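Local coordinates for high choriolytic enzyme 1 (Oryzias latipes, PDB 3VTG), which hydrolyses the inner layer of the egg envelope at hatching, as a zinc-dependent endopeptidase of the astacin family, at residues A[105-110]-A[190-195]; A[111-116]-A[143-148]. One frame throughout, in Å; residues are numbered along the deposited sequence.

Contact 1 of 2, residues A[105-110]-A[190-195]; sequences LGFQHE and ITRINV. With ZN (zinc ion), chain B.
E110 and R192 meet because one chain bends and the other runs straight: E110 sets CG opposite its backbone N (chi1 -165°) and then kinks at chi2 (72°), which brings the carboxylate up to R192, while R192 stays extended from CG to NE and reaches out to it. The grip is end-on. R192 NH2 bonds OE2 of E110 at 2.7 Å, with an N-H...O angle of 164°; the oxygen accepts through its syn lone pair and lies close to the guanidinium plane. The second nitrogen, R192 NH1, reaches OE1 of E110 at 2.8 Å but is more bent and tilted from both planes. With an alanine in place of E110, the buried guanidinium would probably lose its carboxylate mate, and the backbone N of D148, which also bonds to OE2, its acceptor. Further back, F107 turns the edge of its ring to the helix backbone, CZ standing 3.5 Å from R192 O. On either side of that tip, F107 CE1 touches R192 CB at 3.6 Å and F107 CE2 touches I193 CG1 at 3.7 Å. The segment 105-110 is the end of the zinc signature HExxHxxGxxH: helix 94-105 stops in a Schellman motif at G106, whose positive phi would jam a CB against the carbonyl O of L105, and the chain turns off to deliver H109. H109 NE2 binds the zinc ion at 2.0 Å, completing with H99, H103 and two waters the metal site. Where the helix ends, L105 CD1 packs on I193 CG1 at 4.0 Å, both side chains also touching I51.

Contact 2 of 2, residues A[111-116]-A[143-148]; sequences QTRSDR and LNTPYD
Y147 packs the CD1-CE1 side of its ring along the 111-116 segment, and this is the close-fitting part of the contact. CE1 of Y147 sits 3.6 Å from R116 CB, CD1 of Y147 is 3.8 Å from R113 CD, and at the far end its OH comes within 3.3 Å of Q111 CA. The guanidinium of R113 stands almost perpendicular to the ring, its plane turned by 82°. A bend at chi3 (58°) takes it past the tyrosine to the backbone beyond: NH2 of R113 donates to T145 O at 2.9 Å, near the guanidinium plane, while NH1 adds weak bonds to T145 O and to T145 OG1, a hydroxyl also hydrogen-bonded to N142 O. One face of the same group lies against the peptide joining P146 to Y147. The type I turn from R113 to R116 brings D115 back to hold R113 side-on, NE to OD1 and NH2 to OD2, the latter at 2.9 Å and nearly straight (175°). NH2 thus has two acceptors, which should fix the rotation of the guanidinium. R116 leads its own charge away from the ring to bond Q111 O and F135 O through NH1, and the amide of Q111 turns to Y155 N. The D115 side is looser and wetter: this residue is partly exposed, its OD1 only brushes the edge of the Y147 ring, and a water links D115 OD2, to which it donates at 2.8 Å, with Y147 N. R113, D115 and R116 belong to the extension HExxRxDR that continues the zinc signature in astacins.

The segments nest along the chain: 105-110 runs straight into 111-116, 143-148 lies in the loop after strand 120-122, and last comes 190-195, part of helix 187-196, so contact 2 lies within the loop closed by contact 1. Their centres are 11 Å apart and they touch. E110 and R192 of contact 1 both reach into contact 2, E110 O packing against Y147 CE1 and R192 NE giving a probable bond to T145 OG1; W188 of the C-terminal helix also packs on T145 and P146. The stretch leaving the zinc-binding helix 94-105 is thus tied through both contacts to the later loop and to the C-terminal helix, in and just after the residues that carry H109.

Contact 1 of 2, residues A[105-110]-A[190-195]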
ATOM      1  N   LEU A 105      -0.492   6.022  -3.053  1.00  7.50           N
ATOM      2  CA  LEU A 105       0.657   6.528  -3.807  1.00  7.68           C
ATOM      3  C   LEU A 105       0.836   5.870  -5.178  1.00  7.80           C
ATOM      4  O   LEU A 105       1.488   6.438  -6.058  1.00  7.88           O
ATOM      5  CB  LEU A 105       1.946   6.396  -2.994  1.00  7.73           C
ATOM      6  CG  LEU A 105       2.097   7.262  -1.743  1.00  7.80           C
ATOM      7  CD1 LEU A 105       3.436   6.976  -1.083  1.00  7.83           C
ATOM      8  CD2 LEU A 105       1.956   8.741  -2.067  1.00  7.93           C
ATOM      9  N   GLY A 106       0.270   4.676  -5.348  1.00  7.88           N
ATOM     10  CA  GLY A 106       0.330   3.953  -6.619  1.00  8.08           C
ATOM     11  C   GLY A 106       0.979   2.581  -6.566  1.00  8.25           C
ATOM     12  O   GLY A 106       1.270   1.996  -7.610  1.00  8.39           O
ATOM     13  N   PHE A 107       1.193   2.056  -5.360  1.00  8.33           N
ATOM     14  CA  PHE A 107       1.871   0.769  -5.187  1.00  8.42           C
ATOM     15  C   PHE A 107       0.923  -0.398  -4.957  1.00  8.50           C
ATOM     16  O   PHE A 107      -0.073  -0.282  -4.239  1.00  8.57           O
ATOM     17  CB  PHE A 107       2.919   0.854  -4.077  1.00  8.51           C
ATOM     18  CG  PHE A 107       4.027   1.806  -4.393  1.00  8.57           C
ATOM     19  CD1 PHE A 107       5.020   1.457  -5.304  1.00  8.68           C
ATOM     20  CD2 PHE A 107       4.057   3.069  -3.821  1.00  8.63           C
ATOM     21  CE1 PHE A 107       6.033   2.343  -5.622  1.00  8.81           C
ATOM     22  CE2 PHE A 107       5.071   3.960  -4.133  1.00  8.72           C
ATOM     23  CZ  PHE A 107       6.060   3.595  -5.032  1.00  8.77           C
ATOM     24  N   GLN A 108       1.260  -1.525  -5.574  1.00  8.65           N
ATOM     25  CA  GLN A 108       0.439  -2.730  -5.522  1.00  8.85           C
ATOM     26  C   GLN A 108       1.078  -3.788  -4.632  1.00  8.59           C
ATOM     27  O   GLN A 108       2.216  -3.629  -4.187  1.00  8.56           O
ATOM     28  CB  GLN A 108       0.214  -3.264  -6.939  1.00  9.38           C
ATOM     29  CG  GLN A 108      -0.383  -2.217  -7.868  1.00 10.25           C
ATOM     30  CD  GLN A 108      -0.423  -2.655  -9.311  1.00 10.58           C
ATOM     31  OE1 GLN A 108       0.462  -2.319 -10.098  1.00 11.38           O
ATOM     32  NE2 GLN A 108      -1.452  -3.409  -9.669  1.00 11.13           N
ATOM     33  N   HIS A 109       0.340  -4.860  -4.360  1.00  8.31           N
ATOM     34  CA  HIS A 109       0.852  -5.943  -3.521  1.00  8.10           C
ATOM     35  C   HIS A 109       2.055  -6.601  -4.126  1.00  8.08           C
ATOM     36  O   HIS A 109       2.094  -6.858  -5.335  1.00  8.06           O
ATOM     37  CB  HIS A 109      -0.236  -6.966  -3.229  1.00  8.02           C
ATOM     38  CG  HIS A 109      -1.390  -6.409  -2.435  1.00  7.95           C
ATOM     39  ND1 HIS A 109      -2.673  -6.612  -2.780  1.00  7.98           N
ATOM     40  CD2 HIS A 109      -1.410  -5.614  -1.294  1.00  7.94           C
ATOM     41  CE1 HIS A 109      -3.475  -5.986  -1.902  1.00  7.88           C
ATOM     42  NE2 HIS A 109      -2.699  -5.379  -0.990  1.00  7.92           N
ATOM     43  N   GLU A 110       3.048  -6.873  -3.282  1.00  8.04           N
ATOM     44  CA  GLU A 110       4.326  -7.427  -3.723  1.00  8.05           C
ATOM     45  C   GLU A 110       4.181  -8.731  -4.509  1.00  7.99           C
ATOM     46  O   GLU A 110       4.861  -8.922  -5.522  1.00  7.88           O
ATOM     47  CB  GLU A 110       5.272  -7.615  -2.529  1.00  8.23           C
ATOM     48  CG  GLU A 110       6.729  -7.839  -2.904  1.00  8.46           C
ATOM     49  CD  GLU A 110       7.417  -6.593  -3.437  1.00  8.68           C
ATOM     50  OE1 GLU A 110       6.756  -5.541  -3.597  1.00  9.35           O
ATOM     51  OE2 GLU A 110       8.631  -6.673  -3.706  1.00  8.61           O
ATOM     52  N   ILE A 190      10.583   2.339   0.769  1.00  8.61           N
ATOM     53  CA  ILE A 190      10.997   3.745   0.806  1.00  8.73           C
ATOM     54  C   ILE A 190      11.679   4.161  -0.502  1.00  8.82           C
ATOM     55  O   ILE A 190      11.364   5.212  -1.068  1.00  8.85           O
ATOM     56  CB  ILE A 190      11.891   4.025   2.041  1.00  8.77           C
ATOM     57  CG1 ILE A 190      11.079   3.893   3.343  1.00  8.89           C
ATOM     58  CG2 ILE A 190      12.577   5.387   1.950  1.00  8.73           C
ATOM     59  CD1 ILE A 190       9.962   4.905   3.515  1.00  8.97           C
ATOM     60  N   THR A 191      12.590   3.318  -0.985  1.00  8.91           N
ATOM     61  CA  THR A 191      13.307   3.585  -2.230  1.00  9.03           C
ATOM     62  C   THR A 191      12.331   3.742  -3.399  1.00  8.87           C
ATOM     63  O   THR A 191      12.463   4.662  -4.209  1.00  8.99           O
ATOM     64  CB  THR A 191      14.348   2.482  -2.522  1.00  9.19           C
ATOM     65  OG1 THR A 191      15.307   2.441  -1.456  1.00  9.67           O
ATOM     66  CG2 THR A 191      15.078   2.743  -3.840  1.00  9.28           C
ATOM     67  N   ARG A 192      11.337   2.856  -3.466  1.00  8.72           N
ATOM     68  CA  ARG A 192      10.339   2.891  -4.534  1.00  8.76           C
ATOM     69  C   ARG A 192       9.554   4.201  -4.573  1.00  8.73           C
ATOM     70  O   ARG A 192       9.342   4.761  -5.646  1.00  8.69           O
ATOM     71  CB  ARG A 192       9.379   1.710  -4.415  1.00  8.83           C
ATOM     72  CG  ARG A 192       9.995   0.378  -4.801  1.00  8.95           C
ATOM     73  CD  ARG A 192       9.167  -0.752  -4.228  1.00  9.00           C
ATOM     74  NE  ARG A 192       9.784  -2.050  -4.471  1.00  9.02           N
ATOM     75  CZ  ARG A 192       9.307  -3.201  -4.010  1.00  9.17           C
ATOM     76  NH1 ARG A 192       8.212  -3.226  -3.261  1.00  9.24           N
ATOM     77  NH2 ARG A 192       9.937  -4.331  -4.293  1.00  9.26           N
ATOM     78  N   ILE A 193       9.130   4.681  -3.403  1.00  8.86           N
ATOM     79  CA  ILE A 193       8.458   5.976  -3.301  1.00  9.06           C
ATOM     80  C   ILE A 193       9.358   7.076  -3.870  1.00  9.12           C
ATOM     81  O   ILE A 193       8.922   7.886  -4.691  1.00  8.96           O
ATOM     82  CB  ILE A 193       8.071   6.305  -1.842  1.00  8.99           C
ATOM     83  CG1 ILE A 193       7.017   5.313  -1.322  1.00  8.96           C
ATOM     84  CG2 ILE A 193       7.576   7.744  -1.724  1.00  9.04           C
ATOM     85  CD1 ILE A 193       6.863   5.296   0.189  1.00  9.00           C
ATOM     86  N   ASN A 194      10.620   7.071  -3.449  1.00  9.38           N
ATOM     87  CA  ASN A 194      11.580   8.087  -3.866  1.00  9.80           C
ATOM     88  C   ASN A 194      11.896   8.061  -5.360  1.00  9.85           C
ATOM     89  O   ASN A 194      12.086   9.111  -5.970  1.00 10.08           O
ATOM     90  CB  ASN A 194      12.859   8.003  -3.028  1.00 10.19           C
ATOM     91  CG  ASN A 194      12.648   8.462  -1.594  1.00 10.49           C
ATOM     92  OD1 ASN A 194      13.336   8.013  -0.680  1.00 11.17           O
ATOM     93  ND2 ASN A 194      11.697   9.360  -1.392  1.00 10.74           N
ATOM     94  N   VAL A 195      11.938   6.867  -5.947  1.00  9.88           N
ATOM     95  CA  VAL A 195      12.167   6.735  -7.385  1.00  9.95           C
ATOM     96  C   VAL A 195      10.932   7.181  -8.178  1.00 10.03           C
ATOM     97  O   VAL A 195      11.043   7.985  -9.105  1.00 10.16           O
ATOM     98  CB  VAL A 195      12.604   5.304  -7.781  1.00  9.85           C
ATOM     99  CG1 VAL A 195      12.711   5.170  -9.293  1.00  9.80           C
ATOM    100  CG2 VAL A 195      13.940   4.953  -7.139  1.00  9.87           C
TER
HETATM  101 ZN    ZN B 301      -3.354  -3.916   0.271  1.00  8.28          ZN
HETATM  102  O   HOH W   1      -5.148  -3.043   1.012  1.00 11.15           O
HETATM  103  O   HOH W   2      -4.109  -5.591   1.662  1.00 14.04           O

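Contact 2 of 2, residues A[111-116]-A[143-148]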
ATOM      1  N   GLN A 111       3.291  -9.613  -4.050  1.00  7.95           N
ATOM      2  CA  GLN A 111       3.129 -10.928  -4.670  1.00  8.08           C
ATOM      3  C   GLN A 111       2.538 -10.869  -6.083  1.00  8.30           C
ATOM      4  O   GLN A 111       2.487 -11.885  -6.769  1.00  8.45           O
ATOM      5  CB  GLN A 111       2.320 -11.881  -3.774  1.00  7.94           C
ATOM      6  CG  GLN A 111       0.809 -11.669  -3.772  1.00  7.86           C
ATOM      7  CD  GLN A 111       0.352 -10.566  -2.835  1.00  7.75           C
ATOM      8  OE1 GLN A 111       1.125 -10.056  -2.019  1.00  7.72           O
ATOM      9  NE2 GLN A 111      -0.919 -10.195  -2.946  1.00  7.76           N
ATOM     10  N   THR A 112       2.099  -9.686  -6.510  1.00  8.58           N
ATOM     11  CA  THR A 112       1.556  -9.511  -7.862  1.00  8.90           C
ATOM     12  C   THR A 112       2.569  -8.919  -8.845  1.00  8.92           C
ATOM     13  O   THR A 112       2.241  -8.690 -10.008  1.00  8.91           O
ATOM     14  CB  THR A 112       0.267  -8.660  -7.874  1.00  9.26           C
ATOM     15  OG1 THR A 112       0.576  -7.292  -7.578  1.00  9.39           O
ATOM     16  CG2 THR A 112      -0.756  -9.198  -6.879  1.00  9.48           C
ATOM     17  N   ARG A 113       3.795  -8.673  -8.382  1.00  8.79           N
ATOM     18  CA  ARG A 113       4.868  -8.193  -9.260  1.00  8.91           C
ATOM     19  C   ARG A 113       5.050  -9.117 -10.461  1.00  8.97           C
ATOM     20  O   ARG A 113       4.851 -10.329 -10.360  1.00  8.84           O
ATOM     21  CB  ARG A 113       6.189  -8.100  -8.500  1.00  8.93           C
ATOM     22  CG  ARG A 113       6.383  -6.830  -7.689  1.00  9.12           C
ATOM     23  CD  ARG A 113       7.681  -6.889  -6.896  1.00  9.27           C
ATOM     24  NE  ARG A 113       8.861  -7.079  -7.739  1.00  9.38           N
ATOM     25  CZ  ARG A 113       9.814  -6.170  -7.938  1.00  9.49           C
ATOM     26  NH1 ARG A 113       9.754  -4.977  -7.354  1.00  9.75           N
ATOM     27  NH2 ARG A 113      10.836  -6.463  -8.726  1.00  9.57           N
ATOM     28  N   SER A 114       5.443  -8.540 -11.592  1.00  9.19           N
ATOM     29  CA  SER A 114       5.627  -9.301 -12.825  1.00  9.59           C
ATOM     30  C   SER A 114       6.654 -10.427 -12.699  1.00  9.60           C
ATOM     31  O   SER A 114       6.582 -11.410 -13.433  1.00  9.89           O
ATOM     32  CB  SER A 114       6.025  -8.367 -13.964  1.00  9.93           C
ATOM     33  OG  SER A 114       7.231  -7.697 -13.654  1.00 10.15           O
ATOM     34  N   ASP A 115       7.598 -10.277 -11.771  1.00  9.42           N
ATOM     35  CA  ASP A 115       8.664 -11.257 -11.571  1.00  9.42           C
ATOM     36  C   ASP A 115       8.415 -12.218 -10.400  1.00  9.25           C
ATOM     37  O   ASP A 115       9.306 -12.976 -10.021  1.00  9.11           O
ATOM     38  CB  ASP A 115      10.022 -10.545 -11.410  1.00  9.55           C
ATOM     39  CG  ASP A 115      10.063  -9.585 -10.225  1.00  9.63           C
ATOM     40  OD1 ASP A 115       9.037  -9.395  -9.538  1.00  9.56           O
ATOM     41  OD2 ASP A 115      11.140  -9.009  -9.982  1.00  9.83           O
ATOM     42  N   ARG A 116       7.199 -12.204  -9.856  1.00  9.09           N
ATOM     43  CA  ARG A 116       6.893 -12.912  -8.606  1.00  9.11           C
ATOM     44  C   ARG A 116       7.130 -14.427  -8.621  1.00  9.22           C
ATOM     45  O   ARG A 116       7.457 -15.005  -7.585  1.00  8.87           O
ATOM     46  CB  ARG A 116       5.465 -12.596  -8.138  1.00  8.92           C
ATOM     47  CG  ARG A 116       4.355 -13.185  -8.999  1.00  8.91           C
ATOM     48  CD  ARG A 116       3.805 -14.469  -8.397  1.00  8.95           C
ATOM     49  NE  ARG A 116       2.750 -15.071  -9.214  1.00  8.95           N
ATOM     50  CZ  ARG A 116       1.481 -14.668  -9.230  1.00  9.05           C
ATOM     51  NH1 ARG A 116       1.092 -13.641  -8.483  1.00  9.00           N
ATOM     52  NH2 ARG A 116       0.597 -15.290 -10.001  1.00  9.23           N
ATOM     53  N   LEU A 143      10.463  -0.311 -11.021  1.00  9.15           N
ATOM     54  CA  LEU A 143      11.317   0.833 -10.679  1.00  9.21           C
ATOM     55  C   LEU A 143      12.783   0.453 -10.433  1.00  9.21           C
ATOM     56  O   LEU A 143      13.470   1.083  -9.626  1.00  9.22           O
ATOM     57  CB  LEU A 143      10.726   1.601  -9.480  1.00  9.47           C
ATOM     58  CG  LEU A 143       9.322   2.195  -9.653  1.00  9.58           C
ATOM     59  CD1 LEU A 143       8.727   2.571  -8.305  1.00  9.92           C
ATOM     60  CD2 LEU A 143       9.338   3.401 -10.579  1.00  9.80           C
ATOM     61  N   ASN A 144      13.245  -0.572 -11.150  1.00  9.21           N
ATOM     62  CA  ASN A 144      14.596  -1.132 -10.993  1.00  9.28           C
ATOM     63  C   ASN A 144      14.901  -1.651  -9.586  1.00  9.08           C
ATOM     64  O   ASN A 144      16.064  -1.770  -9.193  1.00  9.32           O
ATOM     65  CB  ASN A 144      15.672  -0.139 -11.469  1.00  9.69           C
ATOM     66  CG  ASN A 144      15.773  -0.067 -12.982  1.00 10.06           C
ATOM     67  OD1 ASN A 144      15.323  -0.968 -13.689  1.00 10.59           O
ATOM     68  ND2 ASN A 144      16.380   1.002 -13.484  1.00 10.47           N
ATOM     69  N   THR A 145      13.845  -1.965  -8.839  1.00  8.82           N
ATOM     70  CA  THR A 145      13.977  -2.548  -7.508  1.00  8.58           C
ATOM     71  C   THR A 145      13.658  -4.044  -7.576  1.00  8.41           C
ATOM     72  O   THR A 145      12.912  -4.475  -8.461  1.00  8.30           O
ATOM     73  CB  THR A 145      13.068  -1.845  -6.472  1.00  8.51           C
ATOM     74  OG1 THR A 145      11.694  -2.199  -6.692  1.00  8.39           O
ATOM     75  CG2 THR A 145      13.240  -0.327  -6.539  1.00  8.64           C
ATOM     76  N   PRO A 146      14.227  -4.844  -6.656  1.00  8.29           N
ATOM     77  CA  PRO A 146      14.009  -6.281  -6.685  1.00  8.30           C
ATOM     78  C   PRO A 146      12.767  -6.681  -5.896  1.00  8.22           C
ATOM     79  O   PRO A 146      12.203  -5.868  -5.157  1.00  8.25           O
ATOM     80  CB  PRO A 146      15.254  -6.821  -5.986  1.00  8.30           C
ATOM     81  CG  PRO A 146      15.567  -5.778  -4.966  1.00  8.31           C
ATOM     82  CD  PRO A 146      15.092  -4.457  -5.526  1.00  8.30           C
ATOM     83  N   TYR A 147      12.355  -7.935  -6.055  1.00  8.14           N
ATOM     84  CA  TYR A 147      11.295  -8.506  -5.245  1.00  8.09           C
ATOM     85  C   TYR A 147      11.731  -8.468  -3.784  1.00  8.20           C
ATOM     86  O   TYR A 147      12.850  -8.857  -3.453  1.00  8.36           O
ATOM     87  CB  TYR A 147      11.038  -9.945  -5.674  1.00  7.95           C
ATOM     88  CG  TYR A 147       9.732 -10.508  -5.175  1.00  7.80           C
ATOM     89  CD1 TYR A 147       8.593 -10.483  -5.975  1.00  7.77           C
ATOM     90  CD2 TYR A 147       9.633 -11.070  -3.901  1.00  7.72           C
ATOM     91  CE1 TYR A 147       7.391 -10.995  -5.521  1.00  7.71           C
ATOM     92  CE2 TYR A 147       8.435 -11.590  -3.439  1.00  7.70           C
ATOM     93  CZ  TYR A 147       7.320 -11.551  -4.254  1.00  7.64           C
ATOM     94  OH  TYR A 147       6.128 -12.062  -3.802  1.00  7.70           O
ATOM     95  N   ASP A 148      10.845  -7.986  -2.918  1.00  8.20           N
ATOM     96  CA  ASP A 148      11.169  -7.784  -1.510  1.00  8.31           C
ATOM     97  C   ASP A 148      10.194  -8.534  -0.607  1.00  8.19           C
ATOM     98  O   ASP A 148       9.066  -8.083  -0.384  1.00  8.03           O
ATOM     99  CB  ASP A 148      11.172  -6.282  -1.190  1.00  8.54           C
ATOM    100  CG  ASP A 148      11.592  -5.971   0.241  1.00  8.76           C
ATOM    101  OD1 ASP A 148      11.985  -6.888   0.999  1.00  8.89           O
ATOM    102  OD2 ASP A 148      11.526  -4.778   0.605  1.00  9.22           O
TER
HETATM  103  O   HOH W   3      13.482  -9.149  -8.472  1.00  9.23           O